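Local structure of ferrous iron transport protein B (Escherichia coli, 3I8S) at residues A[184-187]-A[188-192]; A[196-199]-A[200-204]. The protein carries ferrous iron across the inner membrane in a GTP-driven uptake system, this chain being its cytosolic GTP-binding and helical part. All blocks are in the same frame, centred on the assembly; numbering follows the deposited sequence. Where two conformers were deposited one is given.

How the contacts relate
Contact 1 (184-187 with 188-192) lies in the C-terminal half of helix 179-191. Contact 2 (196-199 with 200-204) lies at the start of helix 198-210, the next helix in the chain. Each is a local contact within one continuous piece of the helical domain. Contact 1 is the more buried. In contact 2 W203 and L204 are buried, while P197, L198, K199 and R202 are exposed. Contact 1 is mostly main-chain bonding, with D186, S187 and K190 as its polar group. In contact 2 R201 NE bonds the carbonyl of I196, and L198 packs on the guanidinium groups of R201 and R202. The arginines also join the two helices: R202 NE makes a salt bridge with D186 OD2, and R201 NH1 probably bonds A189 O.

Contact 1. Residues A[184-187]-A[188-192]; sequences EADS and LAKVM
D186 and K190 sit one turn apart on an alpha-helix, the C-terminal half of helix 179-191 in the cytosolic helical domain. Three i to i+4 backbone bonds carry this turn. L188 N donates to E184 O at 2.9 Å, A189 N to A185 O at 2.8 Å, and K190 N to D186 O at 2.9 Å.

Three polar side chains, D186, S187 and K190, come together. The D186 and K190 side chains cross at about a right angle. K190 CE lies 3.4 Å from D186 OD1, but the charged atoms K190 NZ and D186 OD1 stay 4.5 Å apart, too far for a salt bridge. The charge partner of D186 is R202 of helix 198-210. The lysine chain bends at chi3 (-145°), and K190 NZ reaches S187 OG in a weak bond of 3.4 Å. S187 OG also hydrogen-bonds N183 O, one turn back, and the E184 carboxylate forms a salt bridge with R232.

The apolar packing looks outward from the turn: L188 lies on L226, and A185 on L206 of helix 198-210. Within the turn, carbons pack against carbonyl oxygens along the helix. L188 CG rests 3.4 Å from E184 O. K190 CG, set beside its own backbone N, comes within 3.0 Å of D186 O.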
loop_
_atom_site.group_PDB
_atom_site.type_symbol
_atom_site.label_atom_id
_atom_site.label_comp_id
_atom_site.label_asym_id
_atom_site.label_seq_id
_atom_site.Cartn_x
_atom_site.Cartn_y
_atom_site.Cartn_z
ATOM N N GLU A 184 12.757 18.130 -6.679
ATOM C CA GLU A 184 12.606 17.650 -8.088
ATOM C C GLU A 184 11.295 16.921 -8.333
ATOM O O GLU A 184 10.660 17.108 -9.393
ATOM C CB GLU A 184 13.781 16.756 -8.492
ATOM C CG GLU A 184 15.147 17.478 -8.447
ATOM C CD GLU A 184 15.339 18.544 -9.539
ATOM O OE1 GLU A 184 14.503 18.690 -10.461
ATOM O OE2 GLU A 184 16.331 19.245 -9.463
ATOM N N ALA A 185 10.885 16.079 -7.375
ATOM C CA ALA A 185 9.622 15.358 -7.480
ATOM C C ALA A 185 8.479 16.353 -7.565
ATOM O O ALA A 185 7.594 16.194 -8.390
ATOM C CB ALA A 185 9.419 14.392 -6.295
ATOM N N ASP A 186 8.531 17.403 -6.757
ATOM C CA ASP A 186 7.496 18.414 -6.764
ATOM C C ASP A 186 7.491 19.215 -8.071
ATOM O O ASP A 186 6.430 19.505 -8.625
ATOM C CB ASP A 186 7.633 19.353 -5.572
ATOM C CG ASP A 186 6.467 20.325 -5.472
ATOM O OD1 ASP A 186 6.734 21.550 -5.386
ATOM O OD2 ASP A 186 5.286 19.861 -5.504
ATOM N N SER A 187 8.659 19.559 -8.588
ATOM C CA SER A 187 8.705 20.208 -9.912
ATOM C C SER A 187 8.121 19.329 -11.021
ATOM O O SER A 187 7.479 19.836 -11.927
ATOM C CB SER A 187 10.108 20.637 -10.274
ATOM O OG SER A 187 10.502 21.645 -9.378
ATOM N N LEU A 188 8.344 18.018 -10.973
ATOM C CA LEU A 188 7.696 17.150 -11.938
ATOM C C LEU A 188 6.204 17.153 -11.702
ATOM O O LEU A 188 5.443 17.323 -12.653
ATOM C CB LEU A 188 8.260 15.727 -11.895
ATOM C CG LEU A 188 9.736 15.589 -12.261
ATOM C CD1 LEU A 188 10.245 14.141 -12.007
ATOM C CD2 LEU A 188 10.046 16.049 -13.699
ATOM N N ALA A 189 5.798 17.015 -10.433
ATOM C CA ALA A 189 4.394 16.989 -10.048
ATOM C C ALA A 189 3.619 18.184 -10.619
ATOM O O ALA A 189 2.488 18.038 -11.060
ATOM C CB ALA A 189 4.254 16.990 -8.526
ATOM N N LYS A 190 4.241 19.358 -10.581
ATOM C CA LYS A 190 3.598 20.606 -11.030
ATOM C C LYS A 190 3.140 20.566 -12.486
ATOM O O LYS A 190 2.139 21.212 -12.847
ATOM C CB LYS A 190 4.551 21.781 -10.874
ATOM C CG LYS A 190 5.025 22.057 -9.461
ATOM C CD LYS A 190 5.944 23.288 -9.429
ATOM C CE LYS A 190 7.079 23.192 -8.388
ATOM N NZ LYS A 190 8.230 24.127 -8.776
ATOM N N VAL A 191 3.894 19.825 -13.296
ATOM C CA VAL A 191 3.677 19.684 -14.740
ATOM C C VAL A 191 2.653 18.609 -15.137
ATOM O O VAL A 191 2.126 18.634 -16.241
ATOM C CB VAL A 191 5.030 19.335 -15.414
ATOM C CG1 VAL A 191 4.832 18.814 -16.812
ATOM C CG2 VAL A 191 5.960 20.546 -15.367
ATOM N N MET A 192 2.386 17.665 -14.239
ATOM C CA MET A 192 1.548 16.496 -14.528
ATOM C C MET A 192 0.058 16.901 -14.673
ATOM O O MET A 192 -0.301 18.033 -14.326
ATOM C CB MET A 192 1.686 15.464 -13.428
ATOM C CG MET A 192 3.104 14.950 -13.243
ATOM S SD MET A 192 3.159 13.610 -12.023
ATOM C CE MET A 192 4.920 13.471 -11.748
#

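Contact 2. Residues A[196-199]-A[200-204]; sequences IPLK and QRRWL
I196 meets R201 in two ways, through its side chain and through its carbonyl. I196 CG2 touches R201 CG at 3.7 Å and also lies against Q200 CB. I196 O takes a hydrogen bond from R201 NE at 2.8 Å, with an N-H...O angle of 164°. The oxygen lies at the edge of the guanidinium, close to its plane. R201 bends at chi3 (-75°), which turns NE back toward this carbonyl. With an alanine here, I196 O would probably lose its side-chain donor and A189 O of the preceding helix its guanidinium partner.

P197 is the N-cap residue. Its carbonyl receives R201 N at 2.9 Å and, weakly, Q200 N. The proline ring and the Q200 side chain lie side by side and point the same way, with P197 CD 3.8 Å from Q200 OE1.

L198 is packed between two arginines. Its CG is anti to the backbone N (chi1 -177°), and the branched end then meets both guanidinium groups. L198 CD1 lies over one face of R201, 3.5 Å from R201 NH1. L198 CD2 sits over the centre of one face of the R202 guanidinium, 3.7 Å above the plane. The same guanidinium has D186 of the preceding helix as its charge partner. L198 O accepts R202 N in a regular helical bond.

K199 O accepts W203 N at 3.0 Å. The W203 ring packs on Q107, E110 and L111 of helix 98-111 in the GTP-binding domain. The whole is an alpha-helical N-terminus: a proline N-cap opens the first turn, and an arginine side chain binds the carbonyl just before it.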
loop_
_atom_site.group_PDB
_atom_site.type_symbol
_atom_site.label_atom_id
_atom_site.label_comp_id
_atom_site.label_asym_id
_atom_site.label_seq_id
_atom_site.Cartn_x
_atom_site.Cartn_y
_atom_site.Cartn_z
ATOM N N ILE A 196 -5.127 14.813 -11.268
ATOM C CA ILE A 196 -4.524 13.841 -10.360
ATOM C C ILE A 196 -4.218 14.494 -9.015
ATOM O O ILE A 196 -3.532 15.514 -8.971
ATOM C CB ILE A 196 -3.182 13.247 -10.916
ATOM C CG1 ILE A 196 -3.374 12.635 -12.305
ATOM C CG2 ILE A 196 -2.570 12.224 -9.909
ATOM C CD1 ILE A 196 -2.108 12.071 -12.958
ATOM N N PRO A 197 -4.664 13.874 -7.904
ATOM C CA PRO A 197 -4.379 14.440 -6.606
ATOM C C PRO A 197 -2.899 14.771 -6.444
ATOM O O PRO A 197 -2.036 14.043 -6.954
ATOM C CB PRO A 197 -4.786 13.313 -5.639
ATOM C CG PRO A 197 -5.842 12.628 -6.342
ATOM C CD PRO A 197 -5.397 12.611 -7.769
ATOM N N LEU A 198 -2.613 15.862 -5.748
ATOM C CA LEU A 198 -1.230 16.285 -5.542
ATOM C C LEU A 198 -0.358 15.218 -4.912
ATOM O O LEU A 198 0.770 15.018 -5.348
ATOM C CB LEU A 198 -1.156 17.552 -4.701
ATOM C CG LEU A 198 0.245 18.150 -4.460
ATOM C CD1 LEU A 198 1.041 18.307 -5.751
ATOM C CD2 LEU A 198 0.086 19.478 -3.758
ATOM N N LYS A 199 -0.855 14.549 -3.880
ATOM C CA LYS A 199 -0.062 13.509 -3.213
ATOM C C LYS A 199 0.396 12.500 -4.273
ATOM O O LYS A 199 1.542 12.028 -4.236
ATOM C CB LYS A 199 -0.882 12.758 -2.168
ATOM C CG LYS A 199 -1.008 13.397 -0.807
ATOM C CD LYS A 199 -0.927 12.348 0.344
ATOM C CE LYS A 199 0.528 12.044 0.770
ATOM N NZ LYS A 199 0.663 11.038 1.888
ATOM N N GLN A 200 -0.520 12.146 -5.180
ATOM C CA GLN A 200 -0.239 11.086 -6.146
ATOM C C GLN A 200 0.718 11.581 -7.207
ATOM O O GLN A 200 1.574 10.848 -7.669
ATOM C CB GLN A 200 -1.515 10.525 -6.729
ATOM C CG GLN A 200 -2.317 9.790 -5.683
ATOM C CD GLN A 200 -3.590 9.174 -6.211
ATOM O OE1 GLN A 200 -3.838 9.178 -7.419
ATOM N NE2 GLN A 200 -4.393 8.636 -5.314
ATOM N N ARG A 201 0.589 12.847 -7.563
ATOM C CA ARG A 201 1.536 13.474 -8.477
ATOM C C ARG A 201 2.941 13.479 -7.866
ATOM O O ARG A 201 3.920 13.156 -8.522
ATOM C CB ARG A 201 1.058 14.880 -8.842
ATOM C CG ARG A 201 -0.028 14.848 -9.973
ATOM C CD ARG A 201 -0.398 16.216 -10.482
ATOM N NE ARG A 201 -1.252 16.950 -9.567
ATOM C CZ ARG A 201 -0.911 18.081 -8.945
ATOM N NH1 ARG A 201 0.254 18.654 -9.151
ATOM N NH2 ARG A 201 -1.775 18.666 -8.130
ATOM N N ARG A 202 3.043 13.801 -6.599
ATOM C CA ARG A 202 4.330 13.800 -5.944
ATOM C C ARG A 202 4.960 12.392 -5.831
ATOM O O ARG A 202 6.164 12.213 -5.983
ATOM C CB ARG A 202 4.208 14.462 -4.584
ATOM C CG ARG A 202 3.948 15.949 -4.736
ATOM C CD ARG A 202 3.827 16.613 -3.375
ATOM N NE ARG A 202 3.860 18.072 -3.497
ATOM C CZ ARG A 202 3.584 18.907 -2.496
ATOM N NH1 ARG A 202 3.200 18.443 -1.319
ATOM N NH2 ARG A 202 3.668 20.218 -2.674
ATOM N N TRP A 203 4.126 11.417 -5.544
ATOM C CA TRP A 203 4.551 10.009 -5.487
ATOM C C TRP A 203 5.041 9.588 -6.874
ATOM O O TRP A 203 6.077 8.960 -6.997
ATOM C CB TRP A 203 3.378 9.153 -5.070
ATOM C CG TRP A 203 3.718 7.720 -4.897
ATOM C CD1 TRP A 203 4.276 7.128 -3.785
ATOM C CD2 TRP A 203 3.538 6.670 -5.858
ATOM N NE1 TRP A 203 4.448 5.774 -4.004
ATOM C CE2 TRP A 203 3.999 5.465 -5.255
ATOM C CE3 TRP A 203 3.055 6.622 -7.176
ATOM C CZ2 TRP A 203 3.965 4.235 -5.931
ATOM C CZ3 TRP A 203 3.032 5.407 -7.830
ATOM C CH2 TRP A 203 3.475 4.232 -7.202
ATOM N N LEU A 204 4.264 9.902 -7.891
ATOM C CA LEU A 204 4.668 9.620 -9.267
ATOM C C LEU A 204 6.028 10.258 -9.611
ATOM O O LEU A 204 6.853 9.628 -10.266
ATOM C CB LEU A 204 3.595 10.049 -10.246
ATOM C CG LEU A 204 2.336 9.200 -10.324
ATOM C CD1 LEU A 204 1.286 9.949 -11.151
ATOM C CD2 LEU A 204 2.565 7.761 -10.853
#